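Side-chain contacts in ATP phosphoribosyltransferase regulatory subunit (Bacillus halodurans, PDB 3OD1), which probably acts with the catalytic subunit HisG in the first step of histidine biosynthesis and may allow histidine to feedback-regulate that step: residues 302-307 / 311-316; 87-92 / 132-137; 148-153 / 263-268. One frame throughout, in Å; residues are numbered along the deposited sequence.

Contact 1. Residues 302-307 / 311-316; sequences ELLSKF and AQATGF
The flat groups between L304 and A311 are peptides, not rings: CB of L304 lies 3.7 Å from A311 N and also meets A311 O, touching backbone on both sides of A311 CA. Two waters engage the polar atoms of these peptides. Water 1 accepts from L304 N at 2.9 Å and can donate to A311 O, joining an amide of the first helical turn to the loop. Water 2 accepts from A311 N at 3.0 Å and is also hydrogen-bonded to S305 OG, a short hydroxyl side chain that reaches the water. A311 and Q312 lead into strand 313-319, which with helix 320-327 corresponds to motif 3 of the class II synthetase fold, and 303-306 is the short helical turn just before it. Alanines suit this approach because a single methyl lets the leucine come close to the backbone: L304 CB lies 4.3 Å from A311 CB, while L304 CD2 reaches A313 CB at the same separation. L304 gets there with chi1 at -90°, some 30° beyond the staggered position. I134 of the neighbouring strand 125-134 touches L304, A311 and A313 alike, closing the same apolar patch. At the end of segment 302-307, F307 packs on A90 and V60, and on M9 of the second subunit.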
ATOM      1  N   GLU B 302      14.937  -4.280 -23.917  1.00 38.21           N
ATOM      2  CA  GLU B 302      14.590  -3.173 -24.815  1.00 39.73           C
ATOM      3  C   GLU B 302      13.646  -2.133 -24.187  1.00 38.05           C
ATOM      4  O   GLU B 302      13.341  -1.107 -24.795  1.00 41.65           O
ATOM      5  CB  GLU B 302      14.001  -3.710 -26.124  1.00 39.08           C
ATOM      6  CG  GLU B 302      14.977  -4.590 -26.903  1.00 48.45           C
ATOM      7  CD  GLU B 302      16.308  -3.886 -27.151  1.00 57.43           C
ATOM      8  OE1 GLU B 302      16.311  -2.648 -27.350  1.00 57.01           O
ATOM      9  OE2 GLU B 302      17.353  -4.570 -27.137  1.00 64.59           O
ATOM     10  N   LEU B 303      13.192  -2.371 -22.968  1.00 38.45           N
ATOM     11  CA  LEU B 303      12.260  -1.420 -22.356  1.00 38.43           C
ATOM     12  C   LEU B 303      12.903  -0.072 -22.032  1.00 37.96           C
ATOM     13  O   LEU B 303      12.360   0.973 -22.385  1.00 36.30           O
ATOM     14  CB  LEU B 303      11.611  -1.999 -21.102  1.00 29.26           C
ATOM     15  CG  LEU B 303      10.566  -1.115 -20.409  1.00 37.11           C
ATOM     16  CD1 LEU B 303       9.353  -0.876 -21.311  1.00 32.39           C
ATOM     17  CD2 LEU B 303      10.130  -1.753 -19.103  1.00 32.57           C
ATOM     18  N   LEU B 304      14.052  -0.086 -21.357  1.00 34.69           N
ATOM     19  CA  LEU B 304      14.659   1.173 -20.917  1.00 36.37           C
ATOM     20  C   LEU B 304      14.962   2.111 -22.083  1.00 42.73           C
ATOM     21  O   LEU B 304      14.965   3.338 -21.913  1.00 39.66           O
ATOM     22  CB  LEU B 304      15.909   0.935 -20.057  1.00 37.24           C
ATOM     23  CG  LEU B 304      15.678   0.811 -18.540  1.00 37.27           C
ATOM     24  CD1 LEU B 304      15.163   2.119 -17.945  1.00 32.02           C
ATOM     25  CD2 LEU B 304      14.715  -0.325 -18.220  1.00 33.52           C
ATOM     26  N   SER B 305      15.213   1.536 -23.259  1.00 45.79           N
ATOM     27  CA  SER B 305      15.450   2.327 -24.467  1.00 44.81           C
ATOM     28  C   SER B 305      14.240   3.175 -24.820  1.00 44.34           C
ATOM     29  O   SER B 305      14.386   4.287 -25.319  1.00 41.33           O
ATOM     30  CB  SER B 305      15.798   1.430 -25.655  1.00 45.25           C
ATOM     31  OG  SER B 305      17.060   0.820 -25.471  1.00 56.85           O
ATOM     32  N   LYS B 306      13.045   2.643 -24.574  1.00 42.26           N
ATOM     33  CA  LYS B 306      11.813   3.382 -24.836  1.00 45.08           C
ATOM     34  C   LYS B 306      11.646   4.606 -23.931  1.00 46.06           C
ATOM     35  O   LYS B 306      10.839   5.483 -24.224  1.00 41.91           O
ATOM     36  CB  LYS B 306      10.598   2.461 -24.725  1.00 44.16           C
ATOM     37  CG  LYS B 306      10.572   1.408 -25.807  1.00 44.43           C
ATOM     38  CD  LYS B 306       9.455   0.420 -25.614  1.00 42.41           C
ATOM     39  CE  LYS B 306       9.571  -0.714 -26.631  1.00 50.19           C
ATOM     40  NZ  LYS B 306       8.417  -1.654 -26.497  1.00 55.46           N
ATOM     41  N   PHE B 307      12.404   4.654 -22.835  1.00 38.44           N
ATOM     42  CA  PHE B 307      12.428   5.830 -21.961  1.00 39.17           C
ATOM     43  C   PHE B 307      13.700   6.643 -22.151  1.00 45.90           C
ATOM     44  O   PHE B 307      13.970   7.563 -21.378  1.00 40.90           O
ATOM     45  CB  PHE B 307      12.279   5.424 -20.491  1.00 35.86           C
ATOM     46  CG  PHE B 307      10.925   4.910 -20.166  1.00 34.78           C
ATOM     47  CD1 PHE B 307       9.919   5.780 -19.789  1.00 38.64           C
ATOM     48  CD2 PHE B 307      10.638   3.559 -20.286  1.00 32.48           C
ATOM     49  CE1 PHE B 307       8.649   5.307 -19.506  1.00 40.13           C
ATOM     50  CE2 PHE B 307       9.376   3.080 -20.018  1.00 39.40           C
ATOM     51  CZ  PHE B 307       8.378   3.958 -19.623  1.00 43.39           C
ATOM     52  N   ALA B 311      19.244   0.245 -21.390  1.00 36.38           N
ATOM     53  CA  ALA B 311      19.990  -0.633 -20.499  1.00 37.31           C
ATOM     54  C   ALA B 311      19.422  -2.030 -20.598  1.00 43.65           C
ATOM     55  O   ALA B 311      18.259  -2.203 -20.949  1.00 42.34           O
ATOM     56  CB  ALA B 311      19.909  -0.143 -19.067  1.00 38.18           C
ATOM     57  N   GLN B 312      20.259  -3.022 -20.315  1.00 39.20           N
ATOM     58  CA  GLN B 312      19.786  -4.376 -20.100  1.00 37.97           C
ATOM     59  C   GLN B 312      19.080  -4.367 -18.749  1.00 35.52           C
ATOM     60  O   GLN B 312      19.369  -3.526 -17.896  1.00 38.78           O
ATOM     61  CB  GLN B 312      20.962  -5.366 -20.111  1.00 36.56           C
ATOM     62  CG  GLN B 312      21.881  -5.198 -21.314  1.00 41.86           C
ATOM     63  CD  GLN B 312      23.082  -6.130 -21.272  1.00 52.82           C
ATOM     64  OE1 GLN B 312      22.963  -7.322 -21.560  1.00 49.30           O
ATOM     65  NE2 GLN B 312      24.248  -5.588 -20.912  1.00 54.40           N
ATOM     66  N   ALA B 313      18.116  -5.261 -18.568  1.00 37.08           N
ATOM     67  CA  ALA B 313      17.352  -5.287 -17.324  1.00 38.14           C
ATOM     68  C   ALA B 313      16.708  -6.645 -17.112  1.00 33.58           C
ATOM     69  O   ALA B 313      16.324  -7.327 -18.068  1.00 36.14           O
ATOM     70  CB  ALA B 313      16.298  -4.180 -17.299  1.00 31.80           C
ATOM     71  N   THR B 314      16.647  -7.059 -15.854  1.00 33.13           N
ATOM     72  CA  THR B 314      15.892  -8.249 -15.506  1.00 33.91           C
ATOM     73  C   THR B 314      15.220  -8.037 -14.163  1.00 36.78           C
ATOM     74  O   THR B 314      15.347  -6.967 -13.575  1.00 30.48           O
ATOM     75  CB  THR B 314      16.758  -9.530 -15.529  1.00 36.03           C
ATOM     76  OG1 THR B 314      15.927 -10.663 -15.256  1.00 34.40           O
ATOM     77  CG2 THR B 314      17.891  -9.460 -14.504  1.00 31.77           C
ATOM     78  N   GLY B 315      14.491  -9.043 -13.684  1.00 31.28           N
ATOM     79  CA  GLY B 315      13.826  -8.937 -12.401  1.00 35.10           C
ATOM     80  C   GLY B 315      12.741  -9.983 -12.259  1.00 38.20           C
ATOM     81  O   GLY B 315      12.660 -10.897 -13.068  1.00 29.71           O
ATOM     82  N   PHE B 316      11.932  -9.869 -11.211  1.00 29.87           N
ATOM     83  CA  PHE B 316      10.821 -10.789 -11.013  1.00 30.76           C
ATOM     84  C   PHE B 316       9.664 -10.097 -10.301  1.00 28.38           C
ATOM     85  O   PHE B 316       9.830  -9.048  -9.667  1.00 28.44           O
ATOM     86  CB  PHE B 316      11.253 -12.042 -10.230  1.00 28.84           C
ATOM     87  CG  PHE B 316      11.593 -11.786  -8.767  1.00 31.76           C
ATOM     88  CD1 PHE B 316      10.591 -11.687  -7.807  1.00 30.89           C
ATOM     89  CD2 PHE B 316      12.918 -11.675  -8.356  1.00 26.33           C
ATOM     90  CE1 PHE B 316      10.902 -11.463  -6.477  1.00 31.64           C
ATOM     91  CE2 PHE B 316      13.235 -11.459  -7.019  1.00 30.68           C
ATOM     92  CZ  PHE B 316      12.237 -11.363  -6.081  1.00 26.67           C
TER
HETATM   93  O   HOH W   1      15.516  -2.520 -20.818  1.00 36.18           O
HETATM   94  O   HOH W   2      17.092  -0.769 -23.227  1.00 34.99           O

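Contact 2. Residues 87-92 / 132-137; sequences APIARL and ELIGDG
Helix 86-94 lies against strand 125-134, the second long strand of what corresponds to motif 2 in the class II fold, and the join is made by I89 resting on E132 and I134. These two strand residues, two positions apart, point toward the helix, as alternate residues of a strand do, whereas L133 between them packs on helix 139-155 with A141 and V145. I89 serves both neighbours by its two branches. Its chain end, CD1, comes 3.7 Å from E132 CG. Its other methyl, CG2, lies anti to the backbone N (chi1 -76° for CG1) and sits in the corner between the two, 4.0 Å from I134 CD1 and equally close to E132 CG. Isoleucine fits here because its gamma methyl fills that corner while its longer branch reaches E132 CG.

E132 contributes only its aliphatic part to I89. Its chain bends at chi2 (-65°), and the buried carboxylate is satisfied at both oxygens: OE1 bonds to Y300 OH and OE2 to T86 OG1, a residue of this same helix. The glutamate thus holds strand and helix together by its carboxylate as well as by its methylene. Around the isoleucine, L106 and Y108 of strand 104-113 continue the apolar surface, and L304 reaches both A90 and I134. Farther round the helix, R91 forms salt bridges with E52 and with D18 of the second subunit. Such packing of a helix on the paired antiparallel strands of motif 2 belongs to the core of the class II synthetase fold, which HisZ shares with histidyl-tRNA synthetase.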
ATOM      1  N   ALA B  87       7.343  -1.003 -15.827  1.00 32.56           N
ATOM      2  CA  ALA B  87       7.333   0.178 -16.690  1.00 34.96           C
ATOM      3  C   ALA B  87       7.389   1.493 -15.879  1.00 31.60           C
ATOM      4  O   ALA B  87       8.127   2.430 -16.235  1.00 33.16           O
ATOM      5  CB  ALA B  87       6.150   0.139 -17.664  1.00 33.60           C
ATOM      6  N   PRO B  88       6.628   1.572 -14.769  1.00 33.79           N
ATOM      7  CA  PRO B  88       6.801   2.762 -13.926  1.00 33.89           C
ATOM      8  C   PRO B  88       8.226   2.874 -13.390  1.00 34.06           C
ATOM      9  O   PRO B  88       8.758   3.977 -13.340  1.00 34.69           O
ATOM     10  CB  PRO B  88       5.777   2.550 -12.797  1.00 31.45           C
ATOM     11  CG  PRO B  88       4.668   1.768 -13.482  1.00 30.40           C
ATOM     12  CD  PRO B  88       5.407   0.818 -14.417  1.00 27.05           C
ATOM     13  N   ILE B  89       8.853   1.759 -13.028  1.00 32.85           N
ATOM     14  CA  ILE B  89      10.223   1.849 -12.534  1.00 30.71           C
ATOM     15  C   ILE B  89      11.177   2.288 -13.660  1.00 32.06           C
ATOM     16  O   ILE B  89      12.107   3.050 -13.427  1.00 33.52           O
ATOM     17  CB  ILE B  89      10.677   0.547 -11.850  1.00 35.44           C
ATOM     18  CG1 ILE B  89      10.032   0.456 -10.458  1.00 33.94           C
ATOM     19  CG2 ILE B  89      12.200   0.496 -11.748  1.00 36.74           C
ATOM     20  CD1 ILE B  89      10.231  -0.865  -9.773  1.00 33.27           C
ATOM     21  N   ALA B  90      10.919   1.837 -14.881  1.00 28.56           N
ATOM     22  CA  ALA B  90      11.735   2.272 -16.015  1.00 32.53           C
ATOM     23  C   ALA B  90      11.628   3.789 -16.193  1.00 36.57           C
ATOM     24  O   ALA B  90      12.638   4.472 -16.413  1.00 34.17           O
ATOM     25  CB  ALA B  90      11.327   1.543 -17.290  1.00 28.66           C
ATOM     26  N   ARG B  91      10.409   4.315 -16.092  1.00 29.88           N
ATOM     27  CA  ARG B  91      10.202   5.763 -16.163  1.00 32.56           C
ATOM     28  C   ARG B  91      10.992   6.478 -15.073  1.00 34.38           C
ATOM     29  O   ARG B  91      11.649   7.488 -15.316  1.00 35.29           O
ATOM     30  CB  ARG B  91       8.714   6.141 -16.057  1.00 34.67           C
ATOM     31  CG  ARG B  91       8.467   7.677 -16.119  1.00 35.54           C
ATOM     32  CD  ARG B  91       6.986   8.069 -15.950  1.00 38.06           C
ATOM     33  NE  ARG B  91       6.372   7.447 -14.774  1.00 34.90           N
ATOM     34  CZ  ARG B  91       6.779   7.621 -13.519  1.00 37.68           C
ATOM     35  NH1 ARG B  91       7.805   8.418 -13.248  1.00 33.92           N
ATOM     36  NH2 ARG B  91       6.159   6.985 -12.526  1.00 33.17           N
ATOM     37  N   LEU B  92      10.917   5.941 -13.863  1.00 32.99           N
ATOM     38  CA  LEU B  92      11.563   6.548 -12.707  1.00 36.78           C
ATOM     39  C   LEU B  92      13.061   6.598 -12.948  1.00 41.19           C
ATOM     40  O   LEU B  92      13.701   7.637 -12.758  1.00 46.92           O
ATOM     41  CB  LEU B  92      11.246   5.707 -11.470  1.00 43.23           C
ATOM     42  CG  LEU B  92      11.198   6.333 -10.083  1.00 50.07           C
ATOM     43  CD1 LEU B  92      10.919   5.253  -9.064  1.00 43.42           C
ATOM     44  CD2 LEU B  92      12.511   7.011  -9.781  1.00 60.68           C
ATOM     45  N   GLU B 132      13.615  -5.044  -9.650  1.00 30.40           N
ATOM     46  CA  GLU B 132      14.198  -4.817 -10.970  1.00 34.11           C
ATOM     47  C   GLU B 132      15.690  -4.603 -10.750  1.00 33.86           C
ATOM     48  O   GLU B 132      16.089  -3.863  -9.845  1.00 29.91           O
ATOM     49  CB  GLU B 132      13.608  -3.560 -11.627  1.00 26.79           C
ATOM     50  CG  GLU B 132      12.091  -3.485 -11.584  1.00 30.59           C
ATOM     51  CD  GLU B 132      11.424  -4.590 -12.385  1.00 37.90           C
ATOM     52  OE1 GLU B 132      12.110  -5.259 -13.191  1.00 32.71           O
ATOM     53  OE2 GLU B 132      10.205  -4.788 -12.205  1.00 33.52           O
ATOM     54  N   LEU B 133      16.505  -5.265 -11.557  1.00 29.93           N
ATOM     55  CA  LEU B 133      17.944  -5.077 -11.527  1.00 27.99           C
ATOM     56  C   LEU B 133      18.330  -4.575 -12.913  1.00 32.26           C
ATOM     57  O   LEU B 133      18.263  -5.306 -13.897  1.00 31.78           O
ATOM     58  CB  LEU B 133      18.658  -6.383 -11.177  1.00 29.33           C
ATOM     59  CG  LEU B 133      20.138  -6.538 -11.568  1.00 38.71           C
ATOM     60  CD1 LEU B 133      20.984  -5.384 -11.060  1.00 34.44           C
ATOM     61  CD2 LEU B 133      20.684  -7.861 -11.049  1.00 41.43           C
ATOM     62  N   ILE B 134      18.688  -3.301 -12.993  1.00 34.54           N
ATOM     63  CA  ILE B 134      18.758  -2.624 -14.281  1.00 33.44           C
ATOM     64  C   ILE B 134      20.176  -2.199 -14.609  1.00 32.43           C
ATOM     65  O   ILE B 134      20.851  -1.588 -13.791  1.00 36.85           O
ATOM     66  CB  ILE B 134      17.863  -1.379 -14.307  1.00 31.28           C
ATOM     67  CG1 ILE B 134      16.407  -1.768 -14.036  1.00 35.01           C
ATOM     68  CG2 ILE B 134      17.980  -0.668 -15.661  1.00 26.31           C
ATOM     69  CD1 ILE B 134      15.580  -0.610 -13.516  1.00 35.31           C
ATOM     70  N   GLY B 135      20.628  -2.541 -15.808  1.00 32.46           N
ATOM     71  CA  GLY B 135      21.943  -2.119 -16.262  1.00 35.79           C
ATOM     72  C   GLY B 135      23.063  -3.114 -16.019  1.00 38.92           C
ATOM     73  O   GLY B 135      24.230  -2.757 -16.120  1.00 41.88           O
ATOM     74  N   ASP B 136      22.721  -4.353 -15.696  1.00 35.19           N
ATOM     75  CA  ASP B 136      23.734  -5.395 -15.485  1.00 36.35           C
ATOM     76  C   ASP B 136      23.367  -6.595 -16.342  1.00 38.94           C
ATOM     77  O   ASP B 136      22.382  -7.294 -16.083  1.00 39.29           O
ATOM     78  CB  ASP B 136      23.843  -5.759 -14.000  1.00 31.61           C
ATOM     79  CG  ASP B 136      24.904  -6.824 -13.715  1.00 38.18           C
ATOM     80  OD1 ASP B 136      25.372  -7.511 -14.648  1.00 39.42           O
ATOM     81  OD2 ASP B 136      25.276  -6.973 -12.533  1.00 39.91           O
ATOM     82  N   GLY B 137      24.152  -6.811 -17.393  1.00 37.78           N
ATOM     83  CA  GLY B 137      23.850  -7.851 -18.361  1.00 42.27           C
ATOM     84  C   GLY B 137      24.521  -9.190 -18.129  1.00 41.82           C
ATOM     85  O   GLY B 137      24.444 -10.069 -18.991  1.00 38.54           O
TER

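Contact 3. Residues 148-153 / 263-268; sequences LMIAAL and EYVKFD
This is apolar helix-on-sheet packing with a CH-pi contact at its centre: I150 of helix 139-155 meets Y264 and V265, where a 3-10 turn runs into strand 265-268 near one end of the large mixed sheet. The gamma methyl of I150 does the aromatic work. CG2 stands over one face of the Y264 ring, 4.0 Å from its centroid and 24° off the ring normal, and is displaced toward the rim, so that its nearest ring atom is CD2 at 3.7 Å. The other branch runs out extended (chi2 175°) past the ring to its root. There CD1 touches Y264 CB at 3.7 Å, and it meets V265 CG1 at 4.1 Å, the two side chains lying at about a right angle. One isoleucine therefore meets part of one ring face, a methylene and a valine methyl, which suits a branched, purely apolar residue on the buried side of a helix.

In the class II synthetase fold, such helices flank the central sheet. Here strand 265-268 runs parallel to its neighbour 162-167, and the chain between the two strands, about a hundred residues, is largely helical. The helix is also seated on strand 162-167, where V163 touches both I150 and M149, a selenomethionine. F161 adds a second aromatic to the site: it packs on I150 and L153, and its ring stacks with that of Y264. An alanine in place of I150 would remove both gamma branches and the delta methyl, and would probably leave the Y264 face without its CH-pi partner and V265 CG1 without its neighbour from the helix. Farther along the strand, D268 is salt-bridged to R224, tying it to its other neighbour in the sheet, strand 224-225.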
ATOM      1  N   LEU B 148      17.597 -14.743  -5.489  1.00 33.84           N
ATOM      2  CA  LEU B 148      16.897 -13.895  -4.536  1.00 33.05           C
ATOM      3  C   LEU B 148      15.432 -14.319  -4.425  1.00 34.14           C
ATOM      4  O   LEU B 148      14.913 -14.483  -3.327  1.00 35.06           O
ATOM      5  CB  LEU B 148      17.010 -12.425  -4.938  1.00 34.63           C
ATOM      6  CG  LEU B 148      16.174 -11.399  -4.158  1.00 36.15           C
ATOM      7  CD1 LEU B 148      16.393 -11.537  -2.648  1.00 30.01           C
ATOM      8  CD2 LEU B 148      16.517  -9.993  -4.637  1.00 30.31           C
HETATM    9  N   MSE B 149      14.773 -14.527  -5.561  1.00 34.44           N
HETATM   10  CA  MSE B 149      13.381 -14.962  -5.534  1.00 34.57           C
HETATM   11  C   MSE B 149      13.219 -16.236  -4.708  1.00 33.09           C
HETATM   12  O   MSE B 149      12.276 -16.365  -3.907  1.00 33.54           O
HETATM   13  CB  MSE B 149      12.858 -15.206  -6.948  1.00 31.54           C
HETATM   14  CG  MSE B 149      11.322 -15.236  -7.004  1.00 34.67           C
HETATM   15 SE   MSE B 149      10.607 -15.473  -8.808  0.73 40.87          SE
HETATM   16  CE  MSE B 149      11.230 -17.271  -9.179  1.00 27.77           C
ATOM     17  N   ILE B 150      14.124 -17.187  -4.931  1.00 29.14           N
ATOM     18  CA  ILE B 150      14.088 -18.455  -4.227  1.00 32.42           C
ATOM     19  C   ILE B 150      14.316 -18.245  -2.735  1.00 34.96           C
ATOM     20  O   ILE B 150      13.650 -18.865  -1.901  1.00 39.88           O
ATOM     21  CB  ILE B 150      15.120 -19.453  -4.814  1.00 33.41           C
ATOM     22  CG1 ILE B 150      14.694 -19.854  -6.235  1.00 36.35           C
ATOM     23  CG2 ILE B 150      15.302 -20.665  -3.877  1.00 32.64           C
ATOM     24  CD1 ILE B 150      15.675 -20.731  -6.977  1.00 41.64           C
ATOM     25  N   ALA B 151      15.247 -17.357  -2.388  1.00 35.46           N
ATOM     26  CA  ALA B 151      15.538 -17.110  -0.981  1.00 36.31           C
ATOM     27  C   ALA B 151      14.372 -16.388  -0.307  1.00 35.20           C
ATOM     28  O   ALA B 151      14.054 -16.633   0.868  1.00 39.02           O
ATOM     29  CB  ALA B 151      16.828 -16.328  -0.834  1.00 34.03           C
ATOM     30  N   ALA B 152      13.721 -15.499  -1.049  1.00 31.85           N
ATOM     31  CA  ALA B 152      12.576 -14.765  -0.500  1.00 33.35           C
ATOM     32  C   ALA B 152      11.369 -15.696  -0.318  1.00 34.24           C
ATOM     33  O   ALA B 152      10.687 -15.646   0.699  1.00 37.45           O
ATOM     34  CB  ALA B 152      12.216 -13.584  -1.402  1.00 25.36           C
ATOM     35  N   LEU B 153      11.107 -16.542  -1.313  1.00 35.78           N
ATOM     36  CA  LEU B 153      10.031 -17.518  -1.218  1.00 39.58           C
ATOM     37  C   LEU B 153      10.229 -18.430  -0.010  1.00 38.95           C
ATOM     38  O   LEU B 153       9.294 -18.672   0.742  1.00 41.99           O
ATOM     39  CB  LEU B 153       9.931 -18.338  -2.500  1.00 35.05           C
ATOM     40  CG  LEU B 153       9.369 -17.532  -3.669  1.00 34.56           C
ATOM     41  CD1 LEU B 153       9.358 -18.356  -4.937  1.00 33.17           C
ATOM     42  CD2 LEU B 153       7.965 -17.042  -3.321  1.00 36.20           C
ATOM     43  N   GLU B 263      18.713 -27.096  -6.470  1.00 50.24           N
ATOM     44  CA  GLU B 263      17.662 -28.073  -6.199  1.00 52.31           C
ATOM     45  C   GLU B 263      16.294 -27.538  -6.607  1.00 55.22           C
ATOM     46  O   GLU B 263      15.381 -28.314  -6.895  1.00 53.89           O
ATOM     47  CB  GLU B 263      17.654 -28.477  -4.717  1.00 60.55           C
ATOM     48  CG  GLU B 263      17.306 -27.339  -3.757  1.00 75.05           C
ATOM     49  CD  GLU B 263      17.095 -27.796  -2.311  1.00 84.29           C
ATOM     50  OE1 GLU B 263      16.109 -28.520  -2.038  1.00 85.27           O
ATOM     51  OE2 GLU B 263      17.908 -27.411  -1.442  1.00 85.56           O
ATOM     52  N   TYR B 264      16.169 -26.210  -6.650  1.00 52.04           N
ATOM     53  CA  TYR B 264      14.887 -25.549  -6.885  1.00 47.33           C
ATOM     54  C   TYR B 264      14.581 -25.283  -8.356  1.00 47.14           C
ATOM     55  O   TYR B 264      13.456 -24.923  -8.711  1.00 52.90           O
ATOM     56  CB  TYR B 264      14.823 -24.229  -6.106  1.00 50.30           C
ATOM     57  CG  TYR B 264      14.740 -24.418  -4.611  1.00 49.43           C
ATOM     58  CD1 TYR B 264      13.525 -24.691  -3.999  1.00 49.04           C
ATOM     59  CD2 TYR B 264      15.873 -24.333  -3.812  1.00 51.24           C
ATOM     60  CE1 TYR B 264      13.433 -24.870  -2.635  1.00 56.80           C
ATOM     61  CE2 TYR B 264      15.791 -24.506  -2.441  1.00 59.64           C
ATOM     62  CZ  TYR B 264      14.565 -24.776  -1.861  1.00 58.83           C
ATOM     63  OH  TYR B 264      14.466 -24.960  -0.505  1.00 60.87           O
ATOM     64  N   VAL B 265      15.570 -25.464  -9.220  1.00 41.93           N
ATOM     65  CA  VAL B 265      15.396 -25.058 -10.601  1.00 42.11           C
ATOM     66  C   VAL B 265      15.194 -26.242 -11.536  1.00 45.87           C
ATOM     67  O   VAL B 265      15.717 -27.330 -11.306  1.00 44.43           O
ATOM     68  CB  VAL B 265      16.572 -24.178 -11.096  1.00 51.22           C
ATOM     69  CG1 VAL B 265      16.683 -22.918 -10.246  1.00 52.51           C
ATOM     70  CG2 VAL B 265      17.868 -24.951 -11.072  1.00 51.62           C
ATOM     71  N   LYS B 266      14.404 -26.022 -12.578  1.00 39.89           N
ATOM     72  CA  LYS B 266      14.309 -26.972 -13.667  1.00 44.82           C
ATOM     73  C   LYS B 266      14.196 -26.184 -14.964  1.00 44.80           C
ATOM     74  O   LYS B 266      14.093 -24.958 -14.939  1.00 41.09           O
ATOM     75  CB  LYS B 266      13.137 -27.933 -13.460  1.00 53.33           C
ATOM     76  CG  LYS B 266      11.772 -27.287 -13.366  1.00 56.97           C
ATOM     77  CD  LYS B 266      10.727 -28.336 -13.019  1.00 66.67           C
ATOM     78  CE  LYS B 266       9.305 -27.829 -13.238  1.00 75.92           C
ATOM     79  NZ  LYS B 266       8.288 -28.898 -12.982  1.00 79.64           N
ATOM     80  N   PHE B 267      14.257 -26.871 -16.098  1.00 37.44           N
ATOM     81  CA  PHE B 267      14.238 -26.181 -17.376  1.00 41.10           C
ATOM     82  C   PHE B 267      12.990 -26.495 -18.171  1.00 46.11           C
ATOM     83  O   PHE B 267      12.554 -27.644 -18.231  1.00 49.14           O
ATOM     84  CB  PHE B 267      15.496 -26.504 -18.173  1.00 51.58           C
ATOM     85  CG  PHE B 267      16.752 -26.035 -17.507  1.00 56.58           C
ATOM     86  CD1 PHE B 267      17.241 -24.760 -17.747  1.00 55.91           C
ATOM     87  CD2 PHE B 267      17.427 -26.858 -16.618  1.00 58.37           C
ATOM     88  CE1 PHE B 267      18.390 -24.319 -17.122  1.00 54.72           C
ATOM     89  CE2 PHE B 267      18.579 -26.425 -15.995  1.00 61.40           C
ATOM     90  CZ  PHE B 267      19.061 -25.153 -16.247  1.00 60.14           C
ATOM     91  N   ASP B 268      12.404 -25.458 -18.760  1.00 37.64           N
ATOM     92  CA  ASP B 268      11.258 -25.627 -19.642  1.00 33.42           C
ATOM     93  C   ASP B 268      11.426 -24.735 -20.855  1.00 39.51           C
ATOM     94  O   ASP B 268      10.971 -23.591 -20.871  1.00 38.78           O
ATOM     95  CB  ASP B 268       9.952 -25.318 -18.916  1.00 37.44           C
ATOM     96  CG  ASP B 268       8.738 -25.463 -19.818  1.00 41.60           C
ATOM     97  OD1 ASP B 268       8.886 -25.965 -20.954  1.00 42.65           O
ATOM     98  OD2 ASP B 268       7.634 -25.078 -19.388  1.00 44.65           O
TER

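Contacts 1 and 2 are practically one site, their centres about 5 Å apart, because strands 313-319 and 125-134 are neighbours in the large sheet. They are probably joined by backbone hydrogen bonds, T314 O to L133 N at 2.9 Å and Q312 O to G135 N. On the helical side, F307 CE1 packs on R91 CB at 3.5 Å, and both contacts reach the second subunit. Contact 3 lies farther along the sheet, its centre about 22 Å from each of the others. It touches contact 1 through F316, whose CD1 is 3.7 Å from M149 CG, whereas its nearest atoms stay about 8 Å from contact 2. Strand 125-134 is nevertheless followed, after a short loop, by helix 139-155.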